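Local coordinates for protein putative NAD(P)H nitroreductase MhqN (Bacillus subtilis, PDB 3BEM) that is a putative FMN-dependent NAD(P)H nitroreductase, a homodimeric flavoprotein that may contribute to the degradation of aromatic compounds, at residues B[57-62]-B[148-153]. The protein carries 3 engineered substitutions. Numbering follows the deposited sequence. Where two conformers were deposited one is given.
Sequences QHTKYV and SLSAMM
S150 reaches from the helix to both T59 and Y61, two strand residues whose side chains start out on the same side of the strand. Its CB points toward the strand and lies 3.4 Å from T59 OG1, a plain van der Waals approach. From there OG, set anti to the backbone N (chi1 -175°), runs alongside the threonine methyl, with S150 OG 3.6 Å from T59 CG2. The same oxygen ends at the edge of the Y61 ring, near its plane, where S150 OG and Y61 OH share a hydrogen bond of 2.7 Å; either hydroxyl could be the donor. S150 O is also close to Y61 OH, but at a poor angle for bonding. In this nitroreductase-family fold, the long helix 136-161 packs here against the antiparallel sheet at its strand 59-64; the axes of strand 59-62 and helix 148-153 come within 9.0 Å, their directions 53° apart. V92 of the adjoining strand 88-95 touches both T59 and Y61, while F44 meets the tyrosine ring with the planes about 50° apart. Y61 and V62 pair in parallel with a strand of the second subunit, so the sheet runs on across the dimer interface. L149, one residue before S150, touches a bound FMN.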
loop_
_atom_site.group_PDB
_atom_site.type_symbol
_atom_site.label_atom_id
_atom_site.label_comp_id
_atom_site.label_asym_id
_atom_site.label_seq_id
_atom_site.Cartn_x
_atom_site.Cartn_y
_atom_site.Cartn_z
ATOM N N GLN B 57 -7.192 -9.442 -6.922
ATOM C CA GLN B 57 -6.606 -8.493 -7.881
ATOM C C GLN B 57 -7.598 -7.298 -8.140
ATOM O O GLN B 57 -8.020 -7.001 -9.270
ATOM C CB GLN B 57 -6.205 -9.242 -9.121
ATOM C CG GLN B 57 -5.151 -10.281 -8.855
ATOM C CD GLN B 57 -5.028 -11.286 -9.991
ATOM O OE1 GLN B 57 -4.516 -10.936 -11.032
ATOM N NE2 GLN B 57 -5.549 -12.528 -9.801
ATOM N N HIS B 58 -7.901 -6.613 -7.043
ATOM C CA HIS B 58 -8.884 -5.552 -6.934
ATOM C C HIS B 58 -8.581 -4.316 -7.782
ATOM O O HIS B 58 -9.488 -3.546 -8.078
ATOM C CB HIS B 58 -9.027 -5.077 -5.484
ATOM C CG HIS B 58 -9.249 -6.172 -4.497
ATOM N ND1 HIS B 58 -8.287 -7.127 -4.225
ATOM C CD2 HIS B 58 -10.292 -6.444 -3.681
ATOM C CE1 HIS B 58 -8.734 -7.938 -3.284
ATOM N NE2 HIS B 58 -9.962 -7.557 -2.942
ATOM N N THR B 59 -7.316 -4.115 -8.107
ATOM C CA THR B 59 -6.796 -2.849 -8.600
ATOM C C THR B 59 -6.876 -2.750 -10.105
ATOM O O THR B 59 -6.528 -3.704 -10.846
ATOM C CB THR B 59 -5.329 -2.599 -8.122
ATOM O OG1 THR B 59 -5.187 -2.916 -6.748
ATOM C CG2 THR B 59 -4.879 -1.121 -8.315
ATOM N N LYS B 60 -7.339 -1.593 -10.561
ATOM C CA LYS B 60 -7.244 -1.190 -11.949
ATOM C C LYS B 60 -6.530 0.146 -12.037
ATOM O O LYS B 60 -6.570 0.956 -11.084
ATOM C CB LYS B 60 -8.612 -1.167 -12.636
ATOM C CG LYS B 60 -9.220 -2.565 -12.836
ATOM C CD LYS B 60 -10.256 -2.642 -14.005
ATOM C CE LYS B 60 -10.342 -4.073 -14.589
ATOM N NZ LYS B 60 -10.834 -4.104 -15.993
ATOM N N TYR B 61 -5.846 0.369 -13.145
ATOM C CA TYR B 61 -5.223 1.663 -13.426
ATOM C C TYR B 61 -5.766 2.287 -14.708
ATOM O O TYR B 61 -5.853 1.601 -15.752
ATOM C CB TYR B 61 -3.707 1.546 -13.536
ATOM C CG TYR B 61 -2.991 1.115 -12.270
ATOM C CD1 TYR B 61 -2.934 -0.216 -11.904
ATOM C CD2 TYR B 61 -2.317 2.041 -11.493
ATOM C CE1 TYR B 61 -2.307 -0.618 -10.746
ATOM C CE2 TYR B 61 -1.670 1.671 -10.357
ATOM C CZ TYR B 61 -1.659 0.333 -9.977
ATOM O OH TYR B 61 -1.008 0.026 -8.830
ATOM N N VAL B 62 -6.184 3.550 -14.638
ATOM C CA VAL B 62 -6.474 4.301 -15.840
ATOM C C VAL B 62 -5.293 5.222 -16.000
ATOM O O VAL B 62 -5.026 6.083 -15.132
ATOM C CB VAL B 62 -7.752 5.052 -15.748
ATOM C CG1 VAL B 62 -7.927 5.911 -17.006
ATOM C CG2 VAL B 62 -8.908 4.055 -15.573
ATOM N N SER B 148 -4.084 0.276 -2.573
ATOM C CA SER B 148 -2.974 1.032 -1.987
ATOM C C SER B 148 -1.693 0.200 -1.887
ATOM O O SER B 148 -0.605 0.711 -2.112
ATOM C CB SER B 148 -3.407 1.635 -0.610
ATOM O OG SER B 148 -4.452 2.594 -0.752
ATOM N N LEU B 149 -1.817 -1.083 -1.536
ATOM C CA LEU B 149 -0.698 -2.023 -1.639
ATOM C C LEU B 149 -0.133 -1.966 -3.086
ATOM O O LEU B 149 1.074 -1.917 -3.286
ATOM C CB LEU B 149 -1.158 -3.426 -1.343
ATOM C CG LEU B 149 -1.512 -3.750 0.118
ATOM C CD1 LEU B 149 -2.207 -5.121 0.128
ATOM C CD2 LEU B 149 -0.298 -3.784 1.064
ATOM N N SER B 150 -1.026 -2.056 -4.069
ATOM C CA SER B 150 -0.647 -2.063 -5.478
ATOM C C SER B 150 0.074 -0.759 -5.826
ATOM O O SER B 150 1.115 -0.764 -6.493
ATOM C CB SER B 150 -1.921 -2.219 -6.331
ATOM O OG SER B 150 -1.589 -2.355 -7.685
ATOM N N ALA B 151 -0.471 0.358 -5.347
ATOM C CA ALA B 151 0.094 1.671 -5.656
ATOM C C ALA B 151 1.517 1.799 -5.137
ATOM O O ALA B 151 2.366 2.422 -5.767
ATOM C CB ALA B 151 -0.810 2.747 -5.074
HETATM N N MSE B 152 1.800 1.282 -3.939
HETATM C CA MSE B 152 3.148 1.353 -3.408
HETATM C C MSE B 152 4.120 0.561 -4.276
HETATM O O MSE B 152 5.242 0.989 -4.553
HETATM C CB MSE B 152 3.182 0.864 -1.973
HETATM C CG MSE B 152 4.503 0.967 -1.292
HETATM SE SE MSE B 152 4.959 2.801 -0.744
HETATM C CE MSE B 152 6.184 3.327 -2.146
HETATM N N MSE B 153 3.668 -0.617 -4.718
HETATM C CA MSE B 153 4.436 -1.417 -5.649
HETATM C C MSE B 153 4.673 -0.653 -6.957
HETATM O O MSE B 153 5.790 -0.666 -7.502
HETATM C CB MSE B 153 3.764 -2.784 -5.907
HETATM C CG MSE B 153 4.487 -3.603 -6.930
HETATM SE SE MSE B 153 6.059 -4.362 -6.238
HETATM C CE MSE B 153 5.257 -5.978 -5.293
#